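Local coordinates for electron transfer flavoprotein, alpha subunit (Thermotoga maritima, PDB 7KOE) that probably passes electrons between redox partners as the alpha subunit of a flavin-adenine dinucleotide-containing electron transfer flavoprotein, at residues Ile6-Ile11 with Glu95-Gly100. Numbering follows the deposited sequence.
Sequences IIFVLI and EIFLIG
The carbonyl oxygen of L98 accepts the backbone N-H of L10, N to O 2.8 Å, in a nearly straight bond (171° at the hydrogen), and the CA of V9 adds a C-H...O contact to the same oxygen. Further back, E95 N donates to I6 O at 3.2 Å from above the carbonyl plane; with a weak bond from L98 N to F8 O, these join two parallel strands. On one face F8 and F97 meet obliquely, their planes 66° apart. The first torsion of F97 (chi1 -152°) sets CG anti to N and carries the ring across under F8, whose CB lies over its face, 4.2 Å from the centroid; flat, apolar rings suit this buried face, offering broad surfaces to C-H groups. L10's forked end reaches two partners: its CD1 meets the F97 ring at the edge, in plane, 3.8 Å from CE2, and also touches I99 CD1. I7 CG2 lies 3.7 Å from I96 CB, side by side; beta-branched residues suit extended backbone. The carboxylate of E95 turns away to a salt bridge with R157. Helix 21-33 touches I7 and V9, helix 103-113 L10 and I99, about neighbouring central strands of a parallel, Rossmann-like alpha/beta sheet, as in the HUP clan.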
# COMPACT_ATOMS: atom_id res chain seq x y z
N ILE B 6 -30.83 -13.79 41.32
CA ILE B 6 -31.81 -14.87 41.38
C ILE B 6 -32.30 -15.10 39.96
O ILE B 6 -33.16 -14.38 39.45
CB ILE B 6 -32.92 -14.51 42.38
CG1 ILE B 6 -34.10 -15.48 42.36
CG2 ILE B 6 -33.32 -13.02 42.33
CD1 ILE B 6 -35.05 -15.14 43.46
N ILE B 7 -31.76 -16.11 39.28
CA ILE B 7 -32.00 -16.20 37.84
C ILE B 7 -33.25 -17.03 37.59
O ILE B 7 -33.48 -18.06 38.24
CB ILE B 7 -30.77 -16.73 37.10
CG1 ILE B 7 -30.38 -18.15 37.52
CG2 ILE B 7 -29.58 -15.82 37.37
CD1 ILE B 7 -29.15 -18.66 36.81
N PHE B 8 -34.11 -16.55 36.70
CA PHE B 8 -35.41 -17.17 36.45
C PHE B 8 -35.37 -18.02 35.19
O PHE B 8 -34.61 -17.74 34.26
CB PHE B 8 -36.50 -16.11 36.29
CG PHE B 8 -37.07 -15.60 37.58
CD1 PHE B 8 -36.51 -15.93 38.80
CD2 PHE B 8 -38.18 -14.77 37.57
CE1 PHE B 8 -37.04 -15.44 39.98
CE2 PHE B 8 -38.72 -14.29 38.74
CZ PHE B 8 -38.15 -14.62 39.94
N VAL B 9 -36.20 -19.06 35.17
CA VAL B 9 -36.43 -19.87 33.98
C VAL B 9 -37.93 -20.15 33.93
O VAL B 9 -38.49 -20.69 34.89
CB VAL B 9 -35.64 -21.20 34.00
CG1 VAL B 9 -36.19 -22.16 32.97
CG2 VAL B 9 -34.17 -20.97 33.76
N LEU B 10 -38.58 -19.78 32.83
CA LEU B 10 -40.00 -20.04 32.67
C LEU B 10 -40.20 -21.45 32.16
O LEU B 10 -39.45 -21.93 31.30
CB LEU B 10 -40.63 -19.03 31.71
CG LEU B 10 -42.13 -18.74 31.82
CD1 LEU B 10 -42.37 -17.33 31.37
CD2 LEU B 10 -42.98 -19.69 31.00
N ILE B 11 -41.22 -22.12 32.69
CA ILE B 11 -41.57 -23.48 32.29
C ILE B 11 -42.79 -23.41 31.39
O ILE B 11 -43.87 -22.99 31.81
CB ILE B 11 -41.83 -24.39 33.50
CG1 ILE B 11 -40.53 -24.66 34.28
CG2 ILE B 11 -42.42 -25.72 33.06
CD1 ILE B 11 -40.29 -23.75 35.46
N GLU B 95 -32.46 -11.55 38.15
CA GLU B 95 -31.29 -11.08 37.43
C GLU B 95 -31.27 -11.52 35.98
O GLU B 95 -30.98 -10.71 35.09
CB GLU B 95 -30.01 -11.57 38.13
CG GLU B 95 -28.71 -11.22 37.43
CD GLU B 95 -28.19 -9.85 37.83
OE1 GLU B 95 -28.73 -9.27 38.79
OE2 GLU B 95 -27.24 -9.37 37.18
N ILE B 96 -31.58 -12.79 35.71
CA ILE B 96 -31.63 -13.34 34.37
C ILE B 96 -32.96 -14.07 34.22
O ILE B 96 -33.23 -15.03 34.95
CB ILE B 96 -30.46 -14.31 34.11
CG1 ILE B 96 -29.13 -13.56 34.09
CG2 ILE B 96 -30.67 -15.07 32.81
CD1 ILE B 96 -27.93 -14.48 33.99
N PHE B 97 -33.78 -13.61 33.29
CA PHE B 97 -35.03 -14.27 32.94
C PHE B 97 -34.78 -15.07 31.67
O PHE B 97 -34.21 -14.54 30.71
CB PHE B 97 -36.14 -13.25 32.72
CG PHE B 97 -37.51 -13.77 33.01
CD1 PHE B 97 -38.18 -13.39 34.15
CD2 PHE B 97 -38.13 -14.65 32.15
CE1 PHE B 97 -39.45 -13.87 34.41
CE2 PHE B 97 -39.39 -15.13 32.41
CZ PHE B 97 -40.05 -14.74 33.54
N LEU B 98 -35.20 -16.33 31.66
CA LEU B 98 -34.99 -17.21 30.51
C LEU B 98 -36.31 -17.85 30.11
O LEU B 98 -36.93 -18.55 30.91
CB LEU B 98 -33.96 -18.29 30.83
CG LEU B 98 -32.49 -17.89 30.98
CD1 LEU B 98 -31.61 -19.12 30.97
CD2 LEU B 98 -32.08 -16.94 29.88
N ILE B 99 -36.73 -17.59 28.88
CA ILE B 99 -37.87 -18.27 28.27
C ILE B 99 -37.36 -18.98 27.02
O ILE B 99 -36.41 -18.52 26.38
CB ILE B 99 -39.02 -17.30 27.92
CG1 ILE B 99 -39.22 -16.29 29.05
CG2 ILE B 99 -40.32 -18.04 27.71
CD1 ILE B 99 -40.28 -15.26 28.78
N GLY B 100 -37.95 -20.12 26.70
CA GLY B 100 -37.62 -20.78 25.46
C GLY B 100 -38.18 -20.05 24.26
O GLY B 100 -39.16 -19.31 24.35